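Local coordinates for protein KLLA0E08119p (Kluyveromyces lactis, PDB 3VA7) that probably catalyses the ATP-driven, biotin-dependent carboxylation of urea to urea-1-carboxylate, this chain carrying the biotin carboxylase, carboxyltransferase and biotin-bearing parts of a longer two-activity protein, at residues A[233-237]-A[462-466]; A[253-257]-A[269-275]; A[925-931]-A[1073-1079]; A[932-938]-A[1081-1087]. All coordinates share one frame; numbering follows the deposited sequence.

Interaction 1: A[233-237]-A[462-466]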
# COMPACT_ATOMS: atom_id res chain seq x y z
N ASN A 233 -19.18 43.20 -10.06
CA ASN A 233 -18.99 41.82 -9.57
C ASN A 233 -19.43 40.72 -10.55
O ASN A 233 -20.57 40.24 -10.54
CB ASN A 233 -19.59 41.63 -8.16
CG ASN A 233 -18.52 41.74 -7.06
OD1 ASN A 233 -18.37 40.84 -6.21
ND2 ASN A 233 -17.75 42.84 -7.10
N ALA A 234 -18.46 40.33 -11.36
CA ALA A 234 -18.70 39.76 -12.69
C ALA A 234 -18.96 38.26 -12.73
O ALA A 234 -18.22 37.48 -12.13
CB ALA A 234 -17.49 40.14 -13.64
N ARG A 235 -20.00 37.87 -13.47
CA ARG A 235 -20.27 36.47 -13.78
C ARG A 235 -19.67 36.02 -15.13
O ARG A 235 -19.19 36.84 -15.91
CB ARG A 235 -21.77 36.18 -13.67
CG ARG A 235 -22.21 36.19 -12.22
CD ARG A 235 -23.70 36.14 -12.10
NE ARG A 235 -24.26 34.97 -12.78
CZ ARG A 235 -25.56 34.78 -12.98
NH1 ARG A 235 -26.45 35.67 -12.56
NH2 ARG A 235 -25.99 33.69 -13.61
N HIS A 236 -19.66 34.71 -15.36
CA HIS A 236 -19.13 34.14 -16.62
C HIS A 236 -20.24 33.27 -17.22
O HIS A 236 -20.50 32.15 -16.74
CB HIS A 236 -17.88 33.34 -16.29
CG HIS A 236 -17.25 32.64 -17.45
ND1 HIS A 236 -15.94 32.86 -17.83
CD2 HIS A 236 -17.71 31.65 -18.26
CE1 HIS A 236 -15.63 32.06 -18.84
NE2 HIS A 236 -16.69 31.32 -19.12
N VAL A 237 -20.94 33.80 -18.23
CA VAL A 237 -22.02 33.05 -18.83
C VAL A 237 -21.56 32.76 -20.23
O VAL A 237 -21.14 33.67 -20.94
CB VAL A 237 -23.33 33.81 -18.84
CG1 VAL A 237 -24.42 32.93 -19.39
CG2 VAL A 237 -23.70 34.27 -17.43
N LYS A 462 -25.18 33.45 -4.94
CA LYS A 462 -24.32 34.64 -4.91
C LYS A 462 -22.92 34.31 -5.43
O LYS A 462 -21.92 34.50 -4.75
CB LYS A 462 -24.31 35.34 -3.53
CG LYS A 462 -25.64 35.23 -2.72
CD LYS A 462 -26.26 36.62 -2.40
CE LYS A 462 -25.29 37.63 -1.68
NZ LYS A 462 -25.64 37.93 -0.25
N VAL A 463 -22.88 33.82 -6.67
CA VAL A 463 -21.67 33.38 -7.39
C VAL A 463 -21.07 34.48 -8.28
O VAL A 463 -21.79 35.16 -9.00
CB VAL A 463 -21.98 32.14 -8.35
CG1 VAL A 463 -22.47 30.94 -7.57
CG2 VAL A 463 -23.01 32.49 -9.45
N ALA A 464 -19.76 34.61 -8.27
CA ALA A 464 -19.10 35.54 -9.18
C ALA A 464 -17.69 35.05 -9.46
O ALA A 464 -17.13 34.33 -8.66
CB ALA A 464 -19.06 36.90 -8.58
N THR A 465 -17.14 35.44 -10.60
CA THR A 465 -15.79 35.06 -11.01
C THR A 465 -14.76 35.30 -9.89
O THR A 465 -13.59 34.85 -9.95
CB THR A 465 -15.42 35.74 -12.38
OG1 THR A 465 -16.37 35.35 -13.39
CG2 THR A 465 -14.02 35.35 -12.86
N LYS A 466 -15.21 35.96 -8.83
CA LYS A 466 -14.32 36.43 -7.78
C LYS A 466 -14.40 35.60 -6.48
O LYS A 466 -13.41 35.48 -5.74
CB LYS A 466 -14.61 37.92 -7.51
CG LYS A 466 -13.45 38.72 -6.94
CD LYS A 466 -12.12 38.48 -7.70
CE LYS A 466 -10.92 38.47 -6.70
NZ LYS A 466 -9.58 38.35 -7.34

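Interaction 2: A[253-257]-A[269-275]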
# COMPACT_ATOMS: atom_id res chain seq x y z
N GLY A 253 -27.39 26.19 -25.63
CA GLY A 253 -27.73 26.60 -24.27
C GLY A 253 -26.61 27.43 -23.65
O GLY A 253 -25.56 27.68 -24.29
N GLU A 254 -26.82 27.87 -22.42
CA GLU A 254 -25.80 28.65 -21.72
C GLU A 254 -25.42 27.99 -20.41
O GLU A 254 -26.21 27.26 -19.79
CB GLU A 254 -26.27 30.09 -21.45
CG GLU A 254 -27.05 30.28 -20.16
CD GLU A 254 -28.44 29.66 -20.22
OE1 GLU A 254 -28.83 29.10 -21.29
OE2 GLU A 254 -29.15 29.75 -19.20
N ARG A 255 -24.19 28.28 -20.00
CA ARG A 255 -23.66 27.69 -18.81
C ARG A 255 -23.07 28.84 -18.07
O ARG A 255 -22.53 29.77 -18.67
CB ARG A 255 -22.57 26.66 -19.13
CG ARG A 255 -23.05 25.54 -20.01
CD ARG A 255 -21.97 24.51 -20.33
NE ARG A 255 -20.92 24.99 -21.23
CZ ARG A 255 -20.73 24.56 -22.47
NH1 ARG A 255 -21.51 23.60 -23.01
NH2 ARG A 255 -19.73 25.07 -23.19
N ASP A 256 -23.18 28.78 -16.74
CA ASP A 256 -22.50 29.67 -15.85
C ASP A 256 -21.23 28.99 -15.30
O ASP A 256 -21.28 27.88 -14.79
CB ASP A 256 -23.46 30.02 -14.75
CG ASP A 256 -22.93 31.04 -13.84
OD1 ASP A 256 -21.87 30.84 -13.19
OD2 ASP A 256 -23.61 32.08 -13.78
N CYS A 257 -20.10 29.68 -15.40
CA CYS A 257 -18.80 29.14 -15.06
C CYS A 257 -18.09 30.12 -14.18
O CYS A 257 -16.85 30.22 -14.16
CB CYS A 257 -18.01 28.87 -16.34
SG CYS A 257 -18.79 27.63 -17.47
N GLU A 269 -22.57 25.14 -14.03
CA GLU A 269 -24.00 24.83 -14.00
C GLU A 269 -24.81 25.40 -15.20
O GLU A 269 -24.42 26.35 -15.88
CB GLU A 269 -24.63 25.37 -12.70
CG GLU A 269 -24.79 26.90 -12.65
CD GLU A 269 -25.50 27.34 -11.36
OE1 GLU A 269 -24.93 28.21 -10.59
OE2 GLU A 269 -26.62 26.79 -11.15
N THR A 270 -25.98 24.80 -15.41
CA THR A 270 -26.89 25.17 -16.45
C THR A 270 -28.30 24.81 -15.95
O THR A 270 -28.47 23.81 -15.22
CB THR A 270 -26.53 24.46 -17.82
OG1 THR A 270 -27.08 25.19 -18.91
CG2 THR A 270 -27.03 23.03 -17.91
N PRO A 271 -29.29 25.66 -16.28
CA PRO A 271 -29.19 26.99 -16.91
C PRO A 271 -28.47 27.94 -16.02
O PRO A 271 -28.32 27.66 -14.86
CB PRO A 271 -30.66 27.46 -17.02
CG PRO A 271 -31.49 26.19 -17.04
CD PRO A 271 -30.69 25.17 -16.19
N ALA A 272 -28.01 29.06 -16.55
CA ALA A 272 -27.47 30.09 -15.69
C ALA A 272 -28.55 30.54 -14.67
O ALA A 272 -29.72 30.74 -15.02
CB ALA A 272 -27.01 31.24 -16.51
N PRO A 273 -28.17 30.66 -13.39
CA PRO A 273 -29.14 31.20 -12.45
C PRO A 273 -29.31 32.72 -12.65
O PRO A 273 -28.38 33.37 -13.14
CB PRO A 273 -28.47 30.93 -11.10
CG PRO A 273 -27.00 31.11 -11.40
CD PRO A 273 -26.85 30.44 -12.75
N ASN A 274 -30.47 33.27 -12.27
CA ASN A 274 -30.72 34.73 -12.21
C ASN A 274 -30.38 35.45 -13.49
O ASN A 274 -29.61 36.42 -13.50
CB ASN A 274 -29.96 35.41 -11.06
CG ASN A 274 -30.36 34.88 -9.68
OD1 ASN A 274 -31.56 34.66 -9.39
ND2 ASN A 274 -29.35 34.66 -8.83
N LEU A 275 -30.94 34.91 -14.57
CA LEU A 275 -30.77 35.48 -15.88
C LEU A 275 -32.11 35.45 -16.57
O LEU A 275 -32.72 34.38 -16.72
CB LEU A 275 -29.74 34.71 -16.69
CG LEU A 275 -29.56 35.04 -18.16
CD1 LEU A 275 -28.65 36.23 -18.33
CD2 LEU A 275 -28.96 33.82 -18.83
O HOH W 1 -22.51 29.13 -10.90

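Interaction 3: A[925-931]-A[1073-1079]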
# COMPACT_ATOMS: atom_id res chain seq x y z
N SER A 925 -6.17 -27.99 -7.53
CA SER A 925 -4.83 -27.40 -7.55
C SER A 925 -4.66 -26.45 -8.72
O SER A 925 -4.73 -26.89 -9.88
CB SER A 925 -3.80 -28.51 -7.65
OG SER A 925 -2.50 -27.98 -7.58
N LYS A 926 -4.44 -25.17 -8.42
CA LYS A 926 -4.06 -24.17 -9.47
C LYS A 926 -2.56 -24.23 -9.84
O LYS A 926 -1.69 -24.26 -8.96
CB LYS A 926 -4.47 -22.72 -9.12
CG LYS A 926 -5.98 -22.51 -8.98
CD LYS A 926 -6.39 -21.03 -8.86
CE LYS A 926 -7.74 -20.87 -8.11
NZ LYS A 926 -7.60 -20.89 -6.56
N ILE A 927 -2.28 -24.28 -11.14
CA ILE A 927 -0.90 -24.37 -11.70
C ILE A 927 -0.49 -23.03 -12.26
O ILE A 927 -1.07 -22.55 -13.23
CB ILE A 927 -0.78 -25.42 -12.88
CG1 ILE A 927 -1.28 -26.79 -12.44
CG2 ILE A 927 0.65 -25.54 -13.37
CD1 ILE A 927 -1.71 -27.63 -13.60
N PHE A 928 0.50 -22.44 -11.61
CA PHE A 928 1.03 -21.14 -11.99
C PHE A 928 2.35 -21.34 -12.75
O PHE A 928 3.27 -22.02 -12.25
CB PHE A 928 1.30 -20.30 -10.71
CG PHE A 928 0.04 -19.70 -10.08
CD1 PHE A 928 -0.82 -20.49 -9.34
CD2 PHE A 928 -0.27 -18.36 -10.26
CE1 PHE A 928 -2.02 -19.95 -8.76
CE2 PHE A 928 -1.46 -17.81 -9.69
CZ PHE A 928 -2.33 -18.62 -8.92
N LYS A 929 2.45 -20.73 -13.93
CA LYS A 929 3.72 -20.65 -14.64
C LYS A 929 4.27 -19.23 -14.61
O LYS A 929 3.68 -18.28 -15.22
CB LYS A 929 3.55 -21.16 -16.07
CG LYS A 929 3.69 -22.68 -16.12
CD LYS A 929 3.00 -23.27 -17.30
CE LYS A 929 3.09 -24.80 -17.18
NZ LYS A 929 2.33 -25.40 -18.31
N LEU A 930 5.38 -19.06 -13.91
CA LEU A 930 5.84 -17.73 -13.56
C LEU A 930 7.24 -17.43 -14.09
O LEU A 930 8.17 -18.25 -13.91
CB LEU A 930 5.83 -17.61 -12.02
CG LEU A 930 4.48 -17.70 -11.25
CD1 LEU A 930 4.69 -17.39 -9.82
CD2 LEU A 930 3.47 -16.70 -11.84
N PRO A 931 7.43 -16.25 -14.72
CA PRO A 931 8.73 -15.91 -15.28
C PRO A 931 9.74 -15.68 -14.19
O PRO A 931 9.44 -15.01 -13.21
CB PRO A 931 8.47 -14.57 -15.98
CG PRO A 931 7.29 -14.02 -15.29
CD PRO A 931 6.48 -15.13 -14.83
N PHE A 1073 -1.44 -26.55 -1.88
CA PHE A 1073 -1.69 -27.57 -2.94
C PHE A 1073 -1.61 -27.07 -4.38
O PHE A 1073 -1.55 -27.89 -5.27
CB PHE A 1073 -3.01 -28.32 -2.73
CG PHE A 1073 -3.09 -29.04 -1.44
CD1 PHE A 1073 -4.07 -28.71 -0.50
CD2 PHE A 1073 -2.16 -30.02 -1.12
CE1 PHE A 1073 -4.11 -29.38 0.70
CE2 PHE A 1073 -2.21 -30.70 0.11
CZ PHE A 1073 -3.15 -30.38 1.01
N ASP A 1074 -1.62 -25.75 -4.60
CA ASP A 1074 -1.21 -25.18 -5.88
C ASP A 1074 0.22 -25.54 -6.27
O ASP A 1074 1.10 -25.92 -5.43
CB ASP A 1074 -1.29 -23.65 -5.86
CG ASP A 1074 -2.73 -23.12 -5.92
OD1 ASP A 1074 -3.67 -23.94 -6.13
OD2 ASP A 1074 -2.92 -21.87 -5.78
N GLN A 1075 0.48 -25.33 -7.55
CA GLN A 1075 1.79 -25.60 -8.13
C GLN A 1075 2.36 -24.40 -8.84
O GLN A 1075 1.69 -23.71 -9.64
CB GLN A 1075 1.70 -26.76 -9.12
CG GLN A 1075 1.74 -28.13 -8.46
CD GLN A 1075 1.17 -29.22 -9.33
OE1 GLN A 1075 1.70 -29.53 -10.41
NE2 GLN A 1075 0.08 -29.82 -8.86
N VAL A 1076 3.63 -24.16 -8.55
CA VAL A 1076 4.36 -23.08 -9.20
C VAL A 1076 5.40 -23.71 -10.02
O VAL A 1076 6.17 -24.55 -9.51
CB VAL A 1076 5.00 -22.12 -8.17
CG1 VAL A 1076 6.00 -21.13 -8.85
CG2 VAL A 1076 3.90 -21.35 -7.44
N GLU A 1077 5.44 -23.33 -11.29
CA GLU A 1077 6.57 -23.72 -12.22
C GLU A 1077 7.32 -22.48 -12.70
O GLU A 1077 6.71 -21.46 -12.99
CB GLU A 1077 6.09 -24.54 -13.42
CG GLU A 1077 5.67 -25.97 -13.08
CD GLU A 1077 5.33 -26.83 -14.34
OE1 GLU A 1077 4.25 -27.45 -14.40
OE2 GLU A 1077 6.18 -26.88 -15.28
N PHE A 1078 8.63 -22.55 -12.78
CA PHE A 1078 9.35 -21.40 -13.33
C PHE A 1078 9.75 -21.53 -14.82
O PHE A 1078 10.08 -22.63 -15.30
CB PHE A 1078 10.57 -21.12 -12.48
CG PHE A 1078 10.25 -20.58 -11.13
CD1 PHE A 1078 10.78 -21.19 -9.99
CD2 PHE A 1078 9.45 -19.44 -11.00
CE1 PHE A 1078 10.47 -20.69 -8.73
CE2 PHE A 1078 9.16 -18.92 -9.78
CZ PHE A 1078 9.66 -19.53 -8.60
N TYR A 1079 9.69 -20.41 -15.56
CA TYR A 1079 10.27 -20.35 -16.91
C TYR A 1079 11.27 -19.20 -17.03
O TYR A 1079 11.10 -18.12 -16.42
CB TYR A 1079 9.19 -20.34 -18.03
CG TYR A 1079 8.33 -19.07 -18.13
CD1 TYR A 1079 8.77 -17.97 -18.87
CD2 TYR A 1079 7.09 -18.99 -17.46
CE1 TYR A 1079 8.03 -16.84 -18.94
CE2 TYR A 1079 6.31 -17.85 -17.53
CZ TYR A 1079 6.77 -16.78 -18.27
OH TYR A 1079 6.00 -15.66 -18.34
O HOH W 2 -4.83 -20.06 -5.70

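Interaction 4: A[932-938]-A[1081-1087]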
# COMPACT_ATOMS: atom_id res chain seq x y z
N MET A 932 10.96 -16.17 -14.35
CA MET A 932 12.01 -15.87 -13.35
C MET A 932 13.36 -15.57 -14.02
O MET A 932 13.89 -16.33 -14.88
CB MET A 932 12.10 -17.02 -12.34
CG MET A 932 13.11 -16.81 -11.24
SD MET A 932 14.04 -18.36 -10.93
CE MET A 932 15.39 -18.03 -12.00
N ALA A 933 13.92 -14.44 -13.62
CA ALA A 933 15.33 -14.13 -13.89
C ALA A 933 16.32 -14.84 -12.93
O ALA A 933 16.33 -14.60 -11.72
CB ALA A 933 15.53 -12.65 -13.92
N PHE A 934 17.14 -15.74 -13.47
CA PHE A 934 18.26 -16.31 -12.70
C PHE A 934 19.36 -15.32 -12.22
O PHE A 934 20.05 -14.69 -13.02
CB PHE A 934 18.86 -17.47 -13.47
CG PHE A 934 19.72 -18.37 -12.64
CD1 PHE A 934 19.15 -19.17 -11.63
CD2 PHE A 934 21.11 -18.40 -12.82
CE1 PHE A 934 19.94 -20.02 -10.82
CE2 PHE A 934 21.90 -19.24 -12.01
CZ PHE A 934 21.31 -20.04 -11.01
N GLU A 935 19.49 -15.16 -10.91
CA GLU A 935 20.63 -14.41 -10.33
C GLU A 935 20.78 -13.04 -10.95
O GLU A 935 21.86 -12.69 -11.39
CB GLU A 935 21.97 -15.16 -10.49
CG GLU A 935 22.18 -16.11 -9.41
CD GLU A 935 23.58 -16.68 -9.31
OE1 GLU A 935 24.05 -16.86 -8.20
OE2 GLU A 935 24.21 -16.99 -10.33
N ASP A 936 19.70 -12.28 -10.96
CA ASP A 936 19.69 -10.95 -11.52
C ASP A 936 20.34 -10.00 -10.55
O ASP A 936 20.69 -10.39 -9.45
CB ASP A 936 18.25 -10.52 -11.71
CG ASP A 936 17.48 -10.55 -10.42
OD1 ASP A 936 17.25 -11.69 -9.90
OD2 ASP A 936 17.16 -9.47 -9.88
N SER A 937 20.42 -8.73 -10.91
CA SER A 937 21.14 -7.81 -10.11
C SER A 937 20.50 -7.56 -8.74
O SER A 937 21.20 -7.32 -7.75
CB SER A 937 21.34 -6.50 -10.87
OG SER A 937 20.14 -5.73 -10.99
N LYS A 938 19.18 -7.59 -8.65
CA LYS A 938 18.57 -7.20 -7.37
C LYS A 938 18.69 -8.31 -6.32
O LYS A 938 18.90 -8.03 -5.13
CB LYS A 938 17.17 -6.70 -7.57
CG LYS A 938 17.20 -5.34 -8.19
CD LYS A 938 15.86 -4.87 -8.70
CE LYS A 938 15.91 -3.43 -9.06
NZ LYS A 938 14.60 -3.05 -9.66
N VAL A 1081 13.38 -16.01 -18.07
CA VAL A 1081 13.48 -14.71 -18.71
C VAL A 1081 14.74 -13.98 -18.25
O VAL A 1081 15.36 -14.27 -17.18
CB VAL A 1081 12.31 -13.72 -18.42
CG1 VAL A 1081 11.05 -14.17 -19.07
CG2 VAL A 1081 12.15 -13.39 -16.90
N THR A 1082 15.11 -13.02 -19.09
CA THR A 1082 16.22 -12.13 -18.87
C THR A 1082 15.86 -11.12 -17.79
O THR A 1082 14.69 -10.84 -17.61
CB THR A 1082 16.45 -11.43 -20.23
OG1 THR A 1082 17.43 -12.19 -20.95
CG2 THR A 1082 16.87 -9.98 -20.11
N GLU A 1083 16.83 -10.56 -17.08
CA GLU A 1083 16.54 -9.47 -16.15
C GLU A 1083 15.69 -8.34 -16.76
O GLU A 1083 14.65 -7.95 -16.20
CB GLU A 1083 17.76 -8.91 -15.45
CG GLU A 1083 17.39 -7.74 -14.57
CD GLU A 1083 18.41 -7.38 -13.52
OE1 GLU A 1083 19.35 -8.13 -13.32
OE2 GLU A 1083 18.26 -6.32 -12.88
N GLU A 1084 16.10 -7.82 -17.91
CA GLU A 1084 15.35 -6.73 -18.56
C GLU A 1084 13.94 -7.19 -19.02
O GLU A 1084 12.98 -6.44 -18.93
CB GLU A 1084 16.17 -6.10 -19.71
CG GLU A 1084 15.97 -4.56 -19.97
CD GLU A 1084 16.41 -3.63 -18.81
OE1 GLU A 1084 15.59 -2.81 -18.31
OE2 GLU A 1084 17.58 -3.73 -18.38
N GLU A 1085 13.79 -8.42 -19.49
CA GLU A 1085 12.49 -8.91 -19.84
C GLU A 1085 11.58 -9.01 -18.61
O GLU A 1085 10.34 -8.87 -18.73
CB GLU A 1085 12.57 -10.29 -20.48
CG GLU A 1085 13.17 -10.34 -21.87
CD GLU A 1085 13.38 -11.77 -22.43
OE1 GLU A 1085 13.38 -12.80 -21.71
OE2 GLU A 1085 13.61 -11.87 -23.63
N LEU A 1086 12.19 -9.28 -17.44
CA LEU A 1086 11.51 -9.37 -16.16
C LEU A 1086 11.09 -8.02 -15.66
O LEU A 1086 10.09 -7.90 -15.04
CB LEU A 1086 12.38 -10.06 -15.09
CG LEU A 1086 11.76 -10.08 -13.69
CD1 LEU A 1086 10.59 -11.02 -13.67
CD2 LEU A 1086 12.73 -10.50 -12.64
N GLU A 1087 11.89 -7.00 -15.88
CA GLU A 1087 11.44 -5.70 -15.47
C GLU A 1087 10.25 -5.22 -16.34
O GLU A 1087 9.46 -4.41 -15.89
CB GLU A 1087 12.60 -4.69 -15.47
CG GLU A 1087 13.72 -5.04 -14.53
CD GLU A 1087 13.45 -4.80 -13.03
OE1 GLU A 1087 14.32 -5.22 -12.19
OE2 GLU A 1087 12.38 -4.18 -12.69

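Interaction 1: A[233-237]-A[462-466]
The carbonyl oxygen of A234 is gripped twice by T465. T465 N donates to A234 O at 2.8 Å, nearly along the C=O axis, with an N-H...O angle of 162°. The hydroxyl of the same residue adds a second bond, T465 OG1 to A234 O at 3.1 Å, and comes from above the carbonyl plane. The second donor is within range because OG1 sits beside its own backbone N (chi1 -59°), which puts both donors on one flank of the residue. The methyl of A464 lies against the same carbonyl, A464 CB being 3.7 Å from A234 O. One residue on, the aliphatic start of R235 rests on the neighbouring backbone, with R235 CG 3.4 Å from V463 O. Beyond CG the chain bends at chi3 and leaves the 462-466 segment, R235 NE lying 4.3 Å from V463 CG2. Its guanidinium is held elsewhere, by a salt bridge to D256 and a hydrogen bond to P273 O. H236 brings its CB within 3.8 Å of T465 OG1, while its ring leads away and NE2 bonds to E238. The two backbones run 81° apart, so the loop crosses segment 233-237 and no sheet pairing forms. Strand 235-244 has 249-261 and 299-307 as its sheet neighbours. The loop follows helix 456-460, whose M457 and F458 pack on V463. The contact thus joins a late loop of the biotin carboxylase region to the antiparallel sheet of its ATP-grasp fold.

Interaction 2: A[253-257]-A[269-275]
E254, D256 and E269 bury the most surface where the hairpin strand 249-261 meets strand 264-270 and the turn after it. The carboxylate of E254 reaches across: its CG stands between backbone N and carbonyl carbon (chi1 87°) and the chain then bends at chi2. This sets OE2 to accept from A272 N at 3.0 Å, the donor lying above the carboxylate plane. P271, which follows a cis peptide bond, places its CB 3.5 Å from E254 OE2. The same oxygen takes a salt bridge from R280. An alanine in place of E254 would probably leave A272 N and the R280 guanidinium without their shared acceptor and set the turn at P271 freer to move. D256 and E269 form an antiparallel hydrogen-bonded pair, with D256 N to E269 O at 2.9 Å and E269 N to D256 O at 3.1 Å. Their side chains share one face of the sheet, D256 CB touching E269 CG at 4.0 Å. A water joins the two carboxylates, 2.9 Å from D256 OD1 and 2.6 Å from E269 OE1, giving a hydrogen to each. D256 OD1 is also hydrogen-bonded to S258 OG. Beside them P273 CD packs on D256 OD2. Three buried acids therefore crowd this contact, yet each meets an arginine, R280 for E254, R235 for D256 and R423 for E269, which would be expected to keep all three ionised.

Interaction 3: A[925-931]-A[1073-1079]
L930, V1076, F928 and F1078 form the apolar centre on one face of two parallel strands. L930 CD1 touches V1076 CG1 at 4.1 Å, the two side chains meeting at a slant, and V1076 CG2 turns to F928 CB. V1076 CG1 also lies over one face of the F1078 ring, near its rim, while that ring offers its edge to L930 O. Straight backbone bonds alternate between the strands, among them F928 N to Q1075 O at 2.6 Å and E1077 N to F928 O at 2.7 Å. At one end the Y1079 ring lies along P931, whose CA sits 3.6 Å above the ring centre. Y1079 CG stands between its backbone N and carbonyl carbon (chi1 69°), which folds the ring back over the proline. An alanine instead of Y1079 is likely to uncover P931 and open a gap beside the K929 carbonyl that now meets the ring edge. On the same face K929 and E1077 run side by side. At the opposite end D1074 OD1 accepts from K926 N at 2.7 Å, and OD2 takes T1071 N. A water links K926 NZ, at 3.0 Å, to D1074 OD2, at 2.6 Å. The carboxylate thus extends the strand pairing by one bond, and the lysine probably steadies its charge through solvent.

Interaction 4: A[932-938]-A[1081-1087]
E1083 spans two helix N-termini, from the first turn of helix 1083-1094 to that of helix 937-949, just past the ends of paired parallel strands. Its CB and CG each lie 4.1 Å from D936 CB, so the stem runs along the N-cap residue. CG is anti to the backbone N (chi1 177°) and the chain stays extended, carrying the carboxylate forward to S937. OE1 accepts from S937 N at 2.7 Å, met on its syn side but 31° out of the carboxylate plane. OE2 uses its syn lone pair for S937 OG, also at 2.7 Å. Both oxygens are thus taken by one serine, which fixes the carboxylate's rotation. D936 turns its own OD2 to K938 N, a capping bond, and also to R1049, whose charge probably offsets the two nearby acids. Further along, K938 NZ makes a salt bridge to E1087 OE1, its hydrogen bond weak, and R1049 binds that oxygen as well. L1086 CD2 packs against the methyl of A933. V1081, two residues before the helix, donates its backbone N to M932 O at 3.2 Å, from above the carbonyl plane.

How the interactions relate
Interactions 1 and 2 sit together in the biotin carboxylase region, their centres 11 Å apart, on neighbouring strands 235-244 and 249-261 of one antiparallel sheet. R235 and the backbone bond between H236 and C257 connect them; in sequence, interaction 2 falls between the two segments of interaction 1. Interactions 3 and 4 come later, in the carboxyltransferase part, 18 Å apart between centres. They share strand 922-934, and their segments alternate along the chain, so strands 922-934 and 1075-1081 each run through interaction 3 into a helix at interaction 4. Their centres lie about 60 Å from those of the first pair, in keeping with separate catalytic domains; the side chain of F1078 in interaction 3 is about 13 Å from bound urea.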